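PDB 2YLA: beta-n-acetylhexosaminidase from Streptococcus pneumoniae, which probably removes terminal N-acetylglucosamine from N-glycans as a family 20 beta-N-acetylhexosaminidase, and is a virulence factor of the pneumococcus. Local coordinates for residues T181-N186 and F227-Y232; D278-L283 and M325-A330. The protein carries 1 engineered substitution. All coordinates share one frame; numbering follows the deposited sequence.

Contact 1: T181-N186 and F227-Y232; sequences TDQYAN and FNDGFY. Engineered in segment 181-186: Gln-183 (natural residue Glu). With NAG (2-acetamido-2-deoxy-beta-D-glucopyranose), chain E; MAN (alpha-D-mannopyranose), chain B.
Asp-182 lies alongside Phe-227, both side chains pointing the same way. Its OD1 sits near the ring plane, at the edge, 3.5 Å from Phe-227 CD2. The carboxylate is turned 72° against the ring. With chi1 at 58°, Asp-182 CG is held between its own backbone N and carbonyl carbon, which keeps the carboxylate beside the ring. Behind this pair the packing is buried, and the Asp-229 oxygens lie against aliphatic carbons. Asp-229 reaches across, its OD1 3.7 Å from Asp-182 CB and its OD2 3.6 Å from Gln-183 CG. That carboxylate is held by Tyr-257 at OD2 and by Trp-250 at OD1, so it is fixed from outside the two segments. One water joins the backbones. It donates to Thr-181 O and Phe-227 O and accepts from Gly-230 N, the last over 2.8 Å. Gly-230 lies in the type I turn from Asn-228 to Phe-231. The two segments follow neighbouring parallel strands, 176-180 and 223-227, of the family 20 TIM barrel, and they line its sugar site. Asp-182 and position 183 fit the Asp-Glu pair of this family, which probably makes them part of the catalytic centre. Gln-183 is engineered; the natural residue is Glu. Toward the sugar the protein-protein packing thins out. The NAG (chain E) methyl C8 sits 3.8 Å above the centre of one face of Phe-227. The Gln-183 chain, extended beyond CG, carries its amide away from Asp-229 to the mannose. There Gln-183 NE2 donates to MAN O2 over 3.0 Å and to MAN O5 over 3.2 Å. Further out lies the partly exposed Asn-186, whose ND2 bonds back to Tyr-184 O from above the carbonyl plane.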
ATOM      1  N   THR A 181     -10.210   5.359  -1.086  1.00  9.88           N
ATOM      2  CA  THR A 181     -11.261   6.230  -1.653  1.00 10.62           C
ATOM      3  C   THR A 181     -11.261   6.317  -3.183  1.00 11.06           C
ATOM      4  O   THR A 181     -11.655   7.334  -3.753  1.00 11.16           O
ATOM      5  CB  THR A 181     -11.315   7.666  -1.016  1.00 10.62           C
ATOM      6  OG1 THR A 181     -10.154   8.424  -1.381  1.00 11.02           O
ATOM      7  CG2 THR A 181     -11.433   7.603   0.498  1.00 10.66           C
ATOM      8  N   ASP A 182     -10.844   5.239  -3.839  1.00 11.75           N
ATOM      9  CA  ASP A 182     -10.797   5.191  -5.302  1.00 12.44           C
ATOM     10  C   ASP A 182     -12.076   4.629  -5.938  1.00 12.94           C
ATOM     11  O   ASP A 182     -12.815   3.864  -5.310  1.00 13.00           O
ATOM     12  CB  ASP A 182      -9.576   4.386  -5.773  1.00 12.49           C
ATOM     13  CG  ASP A 182      -9.558   2.964  -5.228  1.00 12.55           C
ATOM     14  OD1 ASP A 182      -9.628   2.798  -3.992  1.00 12.40           O
ATOM     15  OD2 ASP A 182      -9.461   2.013  -6.035  1.00 12.52           O
ATOM     16  N   GLN A 183     -12.323   5.033  -7.183  1.00 13.50           N
ATOM     17  CA  GLN A 183     -13.405   4.496  -8.026  1.00 14.07           C
ATOM     18  C   GLN A 183     -14.737   4.258  -7.295  1.00 14.43           C
ATOM     19  O   GLN A 183     -15.123   3.113  -7.042  1.00 14.70           O
ATOM     20  CB  GLN A 183     -12.931   3.223  -8.742  1.00 14.02           C
ATOM     21  CG  GLN A 183     -11.537   3.358  -9.351  1.00 14.48           C
ATOM     22  CD  GLN A 183     -11.099   2.136 -10.131  1.00 14.84           C
ATOM     23  OE1 GLN A 183     -11.134   1.009  -9.628  1.00 15.11           O
ATOM     24  NE2 GLN A 183     -10.665   2.354 -11.368  1.00 14.55           N
ATOM     25  N   TYR A 184     -15.430   5.348  -6.962  1.00 14.80           N
ATOM     26  CA  TYR A 184     -16.723   5.281  -6.278  1.00 15.12           C
ATOM     27  C   TYR A 184     -17.797   4.687  -7.186  1.00 15.47           C
ATOM     28  O   TYR A 184     -17.940   5.096  -8.335  1.00 15.52           O
ATOM     29  CB  TYR A 184     -17.156   6.672  -5.799  1.00 15.05           C
ATOM     30  CG  TYR A 184     -18.370   6.670  -4.890  1.00 14.86           C
ATOM     31  CD1 TYR A 184     -19.662   6.706  -5.416  1.00 14.76           C
ATOM     32  CD2 TYR A 184     -18.226   6.641  -3.503  1.00 14.81           C
ATOM     33  CE1 TYR A 184     -20.780   6.699  -4.588  1.00 14.88           C
ATOM     34  CE2 TYR A 184     -19.339   6.641  -2.661  1.00 14.88           C
ATOM     35  CZ  TYR A 184     -20.613   6.667  -3.211  1.00 15.11           C
ATOM     36  OH  TYR A 184     -21.718   6.665  -2.389  1.00 15.26           O
ATOM     37  N   ALA A 185     -18.539   3.717  -6.654  1.00 15.89           N
ATOM     38  CA  ALA A 185     -19.677   3.093  -7.339  1.00 16.26           C
ATOM     39  C   ALA A 185     -19.466   2.862  -8.836  1.00 16.58           C
ATOM     40  O   ALA A 185     -20.375   3.090  -9.637  1.00 16.66           O
ATOM     41  CB  ALA A 185     -20.954   3.892  -7.085  1.00 16.21           C
ATOM     42  N   ASN A 186     -18.272   2.398  -9.202  1.00 16.89           N
ATOM     43  CA  ASN A 186     -17.946   2.130 -10.605  1.00 17.32           C
ATOM     44  C   ASN A 186     -18.820   1.062 -11.261  1.00 17.26           C
ATOM     45  O   ASN A 186     -19.149   1.169 -12.443  1.00 17.39           O
ATOM     46  CB  ASN A 186     -16.461   1.791 -10.771  1.00 17.53           C
ATOM     47  CG  ASN A 186     -15.627   2.994 -11.198  1.00 18.43           C
ATOM     48  OD1 ASN A 186     -14.612   2.840 -11.883  1.00 19.38           O
ATOM     49  ND2 ASN A 186     -16.058   4.198 -10.807  1.00 18.99           N
ATOM     50  N   PHE A 227      -5.818   7.415  -2.551  1.00  6.91           N
ATOM     51  CA  PHE A 227      -5.627   7.497  -3.993  1.00  7.16           C
ATOM     52  C   PHE A 227      -6.178   8.823  -4.507  1.00  7.45           C
ATOM     53  O   PHE A 227      -6.963   9.485  -3.821  1.00  7.39           O
ATOM     54  CB  PHE A 227      -6.273   6.305  -4.711  1.00  7.16           C
ATOM     55  CG  PHE A 227      -5.621   4.981  -4.400  1.00  7.15           C
ATOM     56  CD1 PHE A 227      -4.271   4.765  -4.682  1.00  6.90           C
ATOM     57  CD2 PHE A 227      -6.358   3.946  -3.835  1.00  6.87           C
ATOM     58  CE1 PHE A 227      -3.664   3.548  -4.392  1.00  6.69           C
ATOM     59  CE2 PHE A 227      -5.762   2.722  -3.543  1.00  7.09           C
ATOM     60  CZ  PHE A 227      -4.411   2.522  -3.822  1.00  7.02           C
ATOM     61  N   ASN A 228      -5.766   9.209  -5.711  1.00  7.78           N
ATOM     62  CA  ASN A 228      -6.074  10.536  -6.233  1.00  8.12           C
ATOM     63  C   ASN A 228      -7.506  10.753  -6.717  1.00  8.41           C
ATOM     64  O   ASN A 228      -8.011  11.873  -6.648  1.00  8.49           O
ATOM     65  CB  ASN A 228      -5.071  10.931  -7.325  1.00  8.11           C
ATOM     66  CG  ASN A 228      -5.154  10.043  -8.559  1.00  8.32           C
ATOM     67  OD1 ASN A 228      -4.415   9.069  -8.684  1.00  8.55           O
ATOM     68  ND2 ASN A 228      -6.052  10.382  -9.479  1.00  8.02           N
ATOM     69  N   ASP A 229      -8.151   9.681  -7.182  1.00  8.75           N
ATOM     70  CA  ASP A 229      -9.449   9.752  -7.879  1.00  9.22           C
ATOM     71  C   ASP A 229     -10.404  10.843  -7.386  1.00  9.46           C
ATOM     72  O   ASP A 229     -10.786  11.734  -8.147  1.00  9.40           O
ATOM     73  CB  ASP A 229     -10.181   8.402  -7.832  1.00  9.30           C
ATOM     74  CG  ASP A 229      -9.368   7.264  -8.410  1.00  9.78           C
ATOM     75  OD1 ASP A 229      -8.221   7.056  -7.957  1.00 10.41           O
ATOM     76  OD2 ASP A 229      -9.893   6.556  -9.299  1.00  9.93           O
ATOM     77  N   GLY A 230     -10.777  10.762  -6.110  1.00  9.81           N
ATOM     78  CA  GLY A 230     -11.817  11.614  -5.547  1.00 10.12           C
ATOM     79  C   GLY A 230     -11.392  12.995  -5.102  1.00 10.43           C
ATOM     80  O   GLY A 230     -12.231  13.791  -4.686  1.00 10.59           O
ATOM     81  N   PHE A 231     -10.097  13.285  -5.193  1.00 10.62           N
ATOM     82  CA  PHE A 231      -9.566  14.572  -4.754  1.00 10.90           C
ATOM     83  C   PHE A 231      -9.636  15.639  -5.844  1.00 11.02           C
ATOM     84  O   PHE A 231      -9.027  15.498  -6.909  1.00 11.00           O
ATOM     85  CB  PHE A 231      -8.139  14.414  -4.226  1.00 10.90           C
ATOM     86  CG  PHE A 231      -8.073  13.839  -2.842  1.00 11.30           C
ATOM     87  CD1 PHE A 231      -8.215  12.470  -2.633  1.00 11.54           C
ATOM     88  CD2 PHE A 231      -7.885  14.669  -1.741  1.00 11.55           C
ATOM     89  CE1 PHE A 231      -8.165  11.937  -1.349  1.00 11.67           C
ATOM     90  CE2 PHE A 231      -7.831  14.146  -0.452  1.00 11.46           C
ATOM     91  CZ  PHE A 231      -7.969  12.777  -0.257  1.00 11.72           C
ATOM     92  N   TYR A 232     -10.390  16.700  -5.552  1.00 11.20           N
ATOM     93  CA  TYR A 232     -10.594  17.841  -6.455  1.00 11.39           C
ATOM     94  C   TYR A 232     -10.873  17.420  -7.898  1.00 11.49           C
ATOM     95  O   TYR A 232     -10.216  17.874  -8.838  1.00 11.44           O
ATOM     96  CB  TYR A 232      -9.427  18.836  -6.357  1.00 11.47           C
ATOM     97  CG  TYR A 232      -9.299  19.459  -4.985  1.00 11.76           C
ATOM     98  CD1 TYR A 232     -10.097  20.538  -4.613  1.00 11.94           C
ATOM     99  CD2 TYR A 232      -8.392  18.959  -4.052  1.00 11.84           C
ATOM    100  CE1 TYR A 232      -9.992  21.106  -3.352  1.00 11.82           C
ATOM    101  CE2 TYR A 232      -8.279  19.522  -2.788  1.00 11.75           C
ATOM    102  CZ  TYR A 232      -9.082  20.595  -2.445  1.00 11.83           C
ATOM    103  OH  TYR A 232      -8.973  21.160  -1.194  1.00 11.92           O
TER
HETATM  104  C1  NAG E   4      -7.454   0.315 -11.234  1.00 63.94           C
HETATM  105  C2  NAG E   4      -7.884   0.142  -9.754  1.00 63.33           C
HETATM  106  C3  NAG E   4      -7.453  -1.163  -9.075  1.00 63.10           C
HETATM  107  C4  NAG E   4      -7.044  -2.208 -10.097  1.00 62.85           C
HETATM  108  C5  NAG E   4      -5.930  -1.624 -10.959  1.00 62.87           C
HETATM  109  C6  NAG E   4      -5.377  -2.653 -11.938  1.00 62.68           C
HETATM  110  C7  NAG E   4      -6.319   1.726  -8.572  1.00 62.47           C
HETATM  111  C8  NAG E   4      -6.300   2.924  -7.672  1.00 62.28           C
HETATM  112  N2  NAG E   4      -7.539   1.287  -8.908  1.00 62.81           N
HETATM  113  O3  NAG E   4      -8.508  -1.662  -8.283  1.00 63.11           O
HETATM  114  O4  NAG E   4      -6.627  -3.378  -9.431  1.00 62.46           O
HETATM  115  O5  NAG E   4      -6.371  -0.496 -11.700  1.00 63.42           O
HETATM  116  O6  NAG E   4      -6.308  -2.903 -12.969  1.00 62.35           O
HETATM  117  O7  NAG E   4      -5.256   1.230  -8.946  1.00 62.20           O
HETATM  118  C1  MAN B   3      -8.895   0.711 -14.429  1.00 67.42           C
HETATM  119  C2  MAN B   3      -8.520  -0.312 -13.348  1.00 66.57           C
HETATM  120  C3  MAN B   3      -9.467  -1.514 -13.435  1.00 66.77           C
HETATM  121  C4  MAN B   3     -10.933  -1.084 -13.384  1.00 67.01           C
HETATM  122  C5  MAN B   3     -11.212   0.032 -14.393  1.00 67.28           C
HETATM  123  C6  MAN B   3     -12.611   0.618 -14.222  1.00 67.48           C
HETATM  124  O2  MAN B   3      -8.652   0.280 -12.062  1.00 65.22           O
HETATM  125  O3  MAN B   3      -9.221  -2.415 -12.381  1.00 66.82           O
HETATM  126  O4  MAN B   3     -11.757  -2.198 -13.650  1.00 66.88           O
HETATM  127  O5  MAN B   3     -10.260   1.081 -14.270  1.00 67.45           O
HETATM  128  O6  MAN B   3     -13.337   0.454 -15.421  1.00 67.68           O
HETATM  129  O   HOH W   1      -9.544   8.759  -4.503  1.00 11.93           O

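Contact 2: D278-L283 and M325-A330. With NAG (2-acetamido-2-deoxy-beta-D-glucopyranose), chain E; NAG (2-acetamido-2-deoxy-beta-D-glucopyranose), chain C.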
ATOM      1  N   ASP A 278       1.547   2.746 -15.175  1.00  6.78           N
ATOM      2  CA  ASP A 278       2.429   2.078 -16.138  1.00  7.10           C
ATOM      3  C   ASP A 278       3.133   0.859 -15.554  1.00  7.28           C
ATOM      4  O   ASP A 278       3.410  -0.103 -16.272  1.00  7.27           O
ATOM      5  CB  ASP A 278       3.489   3.048 -16.661  1.00  7.10           C
ATOM      6  CG  ASP A 278       2.919   4.121 -17.567  1.00  7.36           C
ATOM      7  OD1 ASP A 278       1.691   4.128 -17.819  1.00  7.50           O
ATOM      8  OD2 ASP A 278       3.717   4.967 -18.026  1.00  7.54           O
ATOM      9  N   TRP A 279       3.421   0.916 -14.255  1.00  7.58           N
ATOM     10  CA  TRP A 279       4.147  -0.144 -13.562  1.00  8.01           C
ATOM     11  C   TRP A 279       3.221  -1.240 -13.016  1.00  8.41           C
ATOM     12  O   TRP A 279       3.664  -2.130 -12.285  1.00  8.50           O
ATOM     13  CB  TRP A 279       4.985   0.450 -12.422  1.00  7.90           C
ATOM     14  CG  TRP A 279       5.927   1.565 -12.824  1.00  7.84           C
ATOM     15  CD1 TRP A 279       6.694   1.633 -13.957  1.00  7.72           C
ATOM     16  CD2 TRP A 279       6.221   2.751 -12.073  1.00  7.62           C
ATOM     17  NE1 TRP A 279       7.430   2.795 -13.963  1.00  7.51           N
ATOM     18  CE2 TRP A 279       7.162   3.498 -12.818  1.00  7.62           C
ATOM     19  CE3 TRP A 279       5.774   3.260 -10.845  1.00  7.56           C
ATOM     20  CZ2 TRP A 279       7.664   4.728 -12.377  1.00  7.71           C
ATOM     21  CZ3 TRP A 279       6.272   4.482 -10.405  1.00  7.64           C
ATOM     22  CH2 TRP A 279       7.208   5.202 -11.173  1.00  7.98           C
ATOM     23  N   TYR A 280       1.941  -1.169 -13.381  1.00  8.93           N
ATOM     24  CA  TYR A 280       0.912  -2.085 -12.879  1.00  9.41           C
ATOM     25  C   TYR A 280       1.003  -3.490 -13.461  1.00 10.05           C
ATOM     26  O   TYR A 280       1.179  -3.659 -14.671  1.00 10.14           O
ATOM     27  CB  TYR A 280      -0.482  -1.531 -13.190  1.00  9.26           C
ATOM     28  CG  TYR A 280      -1.042  -0.554 -12.179  1.00  8.46           C
ATOM     29  CD1 TYR A 280      -0.211   0.133 -11.294  1.00  7.94           C
ATOM     30  CD2 TYR A 280      -2.408  -0.297 -12.131  1.00  7.51           C
ATOM     31  CE1 TYR A 280      -0.730   1.036 -10.378  1.00  7.55           C
ATOM     32  CE2 TYR A 280      -2.935   0.606 -11.217  1.00  7.47           C
ATOM     33  CZ  TYR A 280      -2.090   1.265 -10.343  1.00  7.39           C
ATOM     34  OH  TYR A 280      -2.603   2.153  -9.434  1.00  7.25           O
ATOM     35  N   TYR A 281       0.871  -4.490 -12.590  1.00 10.74           N
ATOM     36  CA  TYR A 281       0.673  -5.869 -13.025  1.00 11.40           C
ATOM     37  C   TYR A 281      -0.525  -6.522 -12.339  1.00 11.91           C
ATOM     38  O   TYR A 281      -0.577  -6.628 -11.112  1.00 11.76           O
ATOM     39  CB  TYR A 281       1.935  -6.718 -12.833  1.00 11.43           C
ATOM     40  CG  TYR A 281       1.743  -8.186 -13.175  1.00 11.73           C
ATOM     41  CD1 TYR A 281       1.172  -8.573 -14.394  1.00 12.10           C
ATOM     42  CD2 TYR A 281       2.132  -9.187 -12.285  1.00 11.78           C
ATOM     43  CE1 TYR A 281       0.988  -9.918 -14.713  1.00 11.92           C
ATOM     44  CE2 TYR A 281       1.955 -10.537 -12.597  1.00 11.88           C
ATOM     45  CZ  TYR A 281       1.384 -10.893 -13.812  1.00 11.94           C
ATOM     46  OH  TYR A 281       1.207 -12.220 -14.128  1.00 12.02           O
ATOM     47  N   ILE A 282      -1.480  -6.953 -13.161  1.00 12.63           N
ATOM     48  CA  ILE A 282      -2.651  -7.701 -12.712  1.00 13.34           C
ATOM     49  C   ILE A 282      -2.354  -9.182 -12.893  1.00 13.91           C
ATOM     50  O   ILE A 282      -2.016  -9.618 -13.995  1.00 14.09           O
ATOM     51  CB  ILE A 282      -3.919  -7.326 -13.527  1.00 13.19           C
ATOM     52  CG1 ILE A 282      -4.307  -5.868 -13.299  1.00 13.25           C
ATOM     53  CG2 ILE A 282      -5.096  -8.215 -13.163  1.00 13.41           C
ATOM     54  CD1 ILE A 282      -3.723  -4.913 -14.310  1.00 13.83           C
ATOM     55  N   LEU A 283      -2.482  -9.951 -11.814  1.00 14.58           N
ATOM     56  CA  LEU A 283      -2.167 -11.380 -11.841  1.00 15.20           C
ATOM     57  C   LEU A 283      -2.884 -12.102 -12.981  1.00 15.78           C
ATOM     58  O   LEU A 283      -4.107 -12.006 -13.120  1.00 15.91           O
ATOM     59  CB  LEU A 283      -2.479 -12.035 -10.490  1.00 15.05           C
ATOM     60  CG  LEU A 283      -1.775 -11.453  -9.259  1.00 14.77           C
ATOM     61  CD1 LEU A 283      -2.296 -12.099  -7.989  1.00 14.63           C
ATOM     62  CD2 LEU A 283      -0.262 -11.591  -9.352  1.00 14.48           C
ATOM     63  N   MET A 325       5.835   3.967  -5.986  1.00  9.19           N
ATOM     64  CA  MET A 325       5.219   2.683  -5.647  1.00  8.99           C
ATOM     65  C   MET A 325       4.944   1.829  -6.889  1.00  8.80           C
ATOM     66  O   MET A 325       4.386   2.309  -7.874  1.00  8.85           O
ATOM     67  CB  MET A 325       3.936   2.885  -4.827  1.00  8.91           C
ATOM     68  CG  MET A 325       3.277   1.585  -4.369  1.00  8.75           C
ATOM     69  SD  MET A 325       2.220   1.729  -2.913  1.00  8.67           S
ATOM     70  CE  MET A 325       0.777   2.562  -3.568  1.00  7.45           C
ATOM     71  N   LEU A 326       5.355   0.566  -6.826  1.00  8.66           N
ATOM     72  CA  LEU A 326       5.067  -0.421  -7.862  1.00  8.58           C
ATOM     73  C   LEU A 326       3.930  -1.317  -7.374  1.00  8.57           C
ATOM     74  O   LEU A 326       4.003  -1.881  -6.279  1.00  8.47           O
ATOM     75  CB  LEU A 326       6.312  -1.262  -8.144  1.00  8.57           C
ATOM     76  CG  LEU A 326       6.326  -2.163  -9.379  1.00  8.62           C
ATOM     77  CD1 LEU A 326       7.075  -1.485 -10.502  1.00  8.78           C
ATOM     78  CD2 LEU A 326       7.010  -3.466  -9.035  1.00  8.96           C
ATOM     79  N   SER A 327       2.887  -1.454  -8.188  1.00  8.54           N
ATOM     80  CA  SER A 327       1.644  -2.065  -7.717  1.00  8.57           C
ATOM     81  C   SER A 327       1.249  -3.363  -8.423  1.00  8.68           C
ATOM     82  O   SER A 327       1.135  -3.413  -9.651  1.00  8.56           O
ATOM     83  CB  SER A 327       0.503  -1.049  -7.779  1.00  8.48           C
ATOM     84  OG  SER A 327       0.858   0.151  -7.111  1.00  8.22           O
ATOM     85  N   ILE A 328       1.041  -4.403  -7.616  1.00  8.88           N
ATOM     86  CA  ILE A 328       0.597  -5.718  -8.078  1.00  9.12           C
ATOM     87  C   ILE A 328      -0.867  -5.930  -7.676  1.00  9.28           C
ATOM     88  O   ILE A 328      -1.213  -5.795  -6.504  1.00  9.43           O
ATOM     89  CB  ILE A 328       1.473  -6.860  -7.483  1.00  9.07           C
ATOM     90  CG1 ILE A 328       2.972  -6.603  -7.725  1.00  9.08           C
ATOM     91  CG2 ILE A 328       1.032  -8.231  -8.017  1.00  9.11           C
ATOM     92  CD1 ILE A 328       3.442  -6.725  -9.182  1.00  8.86           C
ATOM     93  N   TRP A 329      -1.712  -6.273  -8.647  1.00  9.48           N
ATOM     94  CA  TRP A 329      -3.156  -6.356  -8.426  1.00  9.73           C
ATOM     95  C   TRP A 329      -3.741  -7.733  -8.721  1.00 10.17           C
ATOM     96  O   TRP A 329      -3.222  -8.475  -9.558  1.00 10.32           O
ATOM     97  CB  TRP A 329      -3.877  -5.307  -9.269  1.00  9.55           C
ATOM     98  CG  TRP A 329      -3.392  -3.921  -9.021  1.00  9.15           C
ATOM     99  CD1 TRP A 329      -2.459  -3.243  -9.743  1.00  8.72           C
ATOM    100  CD2 TRP A 329      -3.807  -3.036  -7.970  1.00  8.73           C
ATOM    101  NE1 TRP A 329      -2.270  -1.991  -9.217  1.00  8.67           N
ATOM    102  CE2 TRP A 329      -3.083  -1.838  -8.126  1.00  8.41           C
ATOM    103  CE3 TRP A 329      -4.724  -3.140  -6.915  1.00  8.35           C
ATOM    104  CZ2 TRP A 329      -3.240  -0.750  -7.268  1.00  8.56           C
ATOM    105  CZ3 TRP A 329      -4.885  -2.055  -6.065  1.00  8.47           C
ATOM    106  CH2 TRP A 329      -4.145  -0.876  -6.245  1.00  8.56           C
ATOM    107  N   ALA A 330      -4.840  -8.054  -8.040  1.00 10.59           N
ATOM    108  CA  ALA A 330      -5.502  -9.344  -8.194  1.00 11.06           C
ATOM    109  C   ALA A 330      -6.974  -9.193  -8.575  1.00 11.45           C
ATOM    110  O   ALA A 330      -7.858  -9.726  -7.898  1.00 11.36           O
ATOM    111  CB  ALA A 330      -5.349 -10.159  -6.920  1.00 11.05           C
TER
HETATM  112  C1  NAG E   4      -7.454   0.315 -11.234  1.00 63.94           C
HETATM  113  C2  NAG E   4      -7.884   0.142  -9.754  1.00 63.33           C
HETATM  114  C3  NAG E   4      -7.453  -1.163  -9.075  1.00 63.10           C
HETATM  115  C4  NAG E   4      -7.044  -2.208 -10.097  1.00 62.85           C
HETATM  116  C5  NAG E   4      -5.930  -1.624 -10.959  1.00 62.87           C
HETATM  117  C6  NAG E   4      -5.377  -2.653 -11.938  1.00 62.68           C
HETATM  118  C7  NAG E   4      -6.319   1.726  -8.572  1.00 62.47           C
HETATM  119  C8  NAG E   4      -6.300   2.924  -7.672  1.00 62.28           C
HETATM  120  N2  NAG E   4      -7.539   1.287  -8.908  1.00 62.81           N
HETATM  121  O3  NAG E   4      -8.508  -1.662  -8.283  1.00 63.11           O
HETATM  122  O4  NAG E   4      -6.627  -3.378  -9.431  1.00 62.46           O
HETATM  123  O5  NAG E   4      -6.371  -0.496 -11.700  1.00 63.42           O
HETATM  124  O6  NAG E   4      -6.308  -2.903 -12.969  1.00 62.35           O
HETATM  125  O7  NAG E   4      -5.256   1.230  -8.946  1.00 62.20           O
HETATM  126  C1  NAG C   5      -5.231   1.712 -16.814  1.00 72.12           C
HETATM  127  C2  NAG C   5      -4.171   2.779 -16.518  1.00 72.48           C
HETATM  128  C3  NAG C   5      -2.798   2.207 -16.894  1.00 72.48           C
HETATM  129  C4  NAG C   5      -2.570   0.830 -16.259  1.00 72.41           C
HETATM  130  C5  NAG C   5      -3.791  -0.093 -16.369  1.00 72.41           C
HETATM  131  C6  NAG C   5      -3.635  -1.326 -15.484  1.00 72.54           C
HETATM  132  C7  NAG C   5      -4.219   4.693 -18.257  1.00 72.93           C
HETATM  133  C8  NAG C   5      -3.366   4.026 -19.305  1.00 72.91           C
HETATM  134  N2  NAG C   5      -4.516   4.091 -17.088  1.00 72.76           N
HETATM  135  O3  NAG C   5      -1.772   3.097 -16.510  1.00 72.41           O
HETATM  136  O4  NAG C   5      -1.460   0.222 -16.884  1.00 72.36           O
HETATM  137  O5  NAG C   5      -4.979   0.586 -15.998  1.00 72.26           O
HETATM  138  O6  NAG C   5      -4.891  -1.943 -15.304  1.00 72.76           O
HETATM  139  O7  NAG C   5      -4.644   5.823 -18.499  1.00 72.90           O
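Tyr-280 turns one ring face to the indole edge of Trp-329. Trp-329 NE1 stands over the centre of the phenol ring, 3.2 Å above its plane. The pair is an edge-to-face stack, with the Tyr-280 ring and the Trp-329 five-membered ring at 55° and their centroids 4.2 Å apart. The backbones beneath run parallel. Strand 281-282, helix 294-303 and strand 321-329 make a beta-alpha-beta unit of the TIM barrel. Three backbone bonds join the strands: Tyr-281 N to Ser-327 O, Trp-329 N to Tyr-281 O at 2.7 Å, and Leu-283 N to Trp-329 O. All three are nearly straight. Both side chains also touch the bound glycan, Tyr-280 with its edge and hydroxyl, Trp-329 with a face. Tyr-280 OH donates to the acetamido oxygen O7 of NAG (chain E) at 2.9 Å. The C5 of the same sugar lies 3.8 Å above the indole plane, offset toward the rim. The hydroxyl thus holds the acetamido oxygen, while the indole lies against the pyranose. Arg-19 and Asp-331 bond to this sugar too. Ile-282 lies on the same side of the sheet as Trp-329, and its CD1 reaches O6 of both NAG (chain E) and NAG (chain C).

Tyr-281 and Ile-328 lie on the other side, toward helix 339-351. With chi1 at 176° Tyr-281 CG lies beside the carbonyl carbon, and the ring edge comes to Ile-328 CD1. The Tyr-281 hydroxyl bonds to Glu-341 of that helix. At the start of the contact Leu-326 and Trp-279 cross at about a right angle, with Leu-326 CD1 against Trp-279 CB. At its far end Leu-283 forks over two residues: CD2 meets Ile-328 CG2 at 3.8 Å, and CD1 meets Ala-330 CB at 3.8 Å.

After helix 2-7 the chain lays down strand 10-16, which later pairs with strand 321-329. Further on, past strands 41-45 and 110-117, comes contact 1. It joins the loops after strands 176-180 and 223-227 and closes a largely helical excursion of 40 residues. Contact 2 follows in series; the two neither nest nor cross. It closes 41 residues that include helix 294-303, and it ties strand 281-282 to strand 321-329. The centres lie about 18 Å apart, yet the two meet at the sugar site, where Phe-227 CZ is 4.2 Å from Trp-329 CH2. Both touch NAG (chain E), so residues of both contacts meet one sugar.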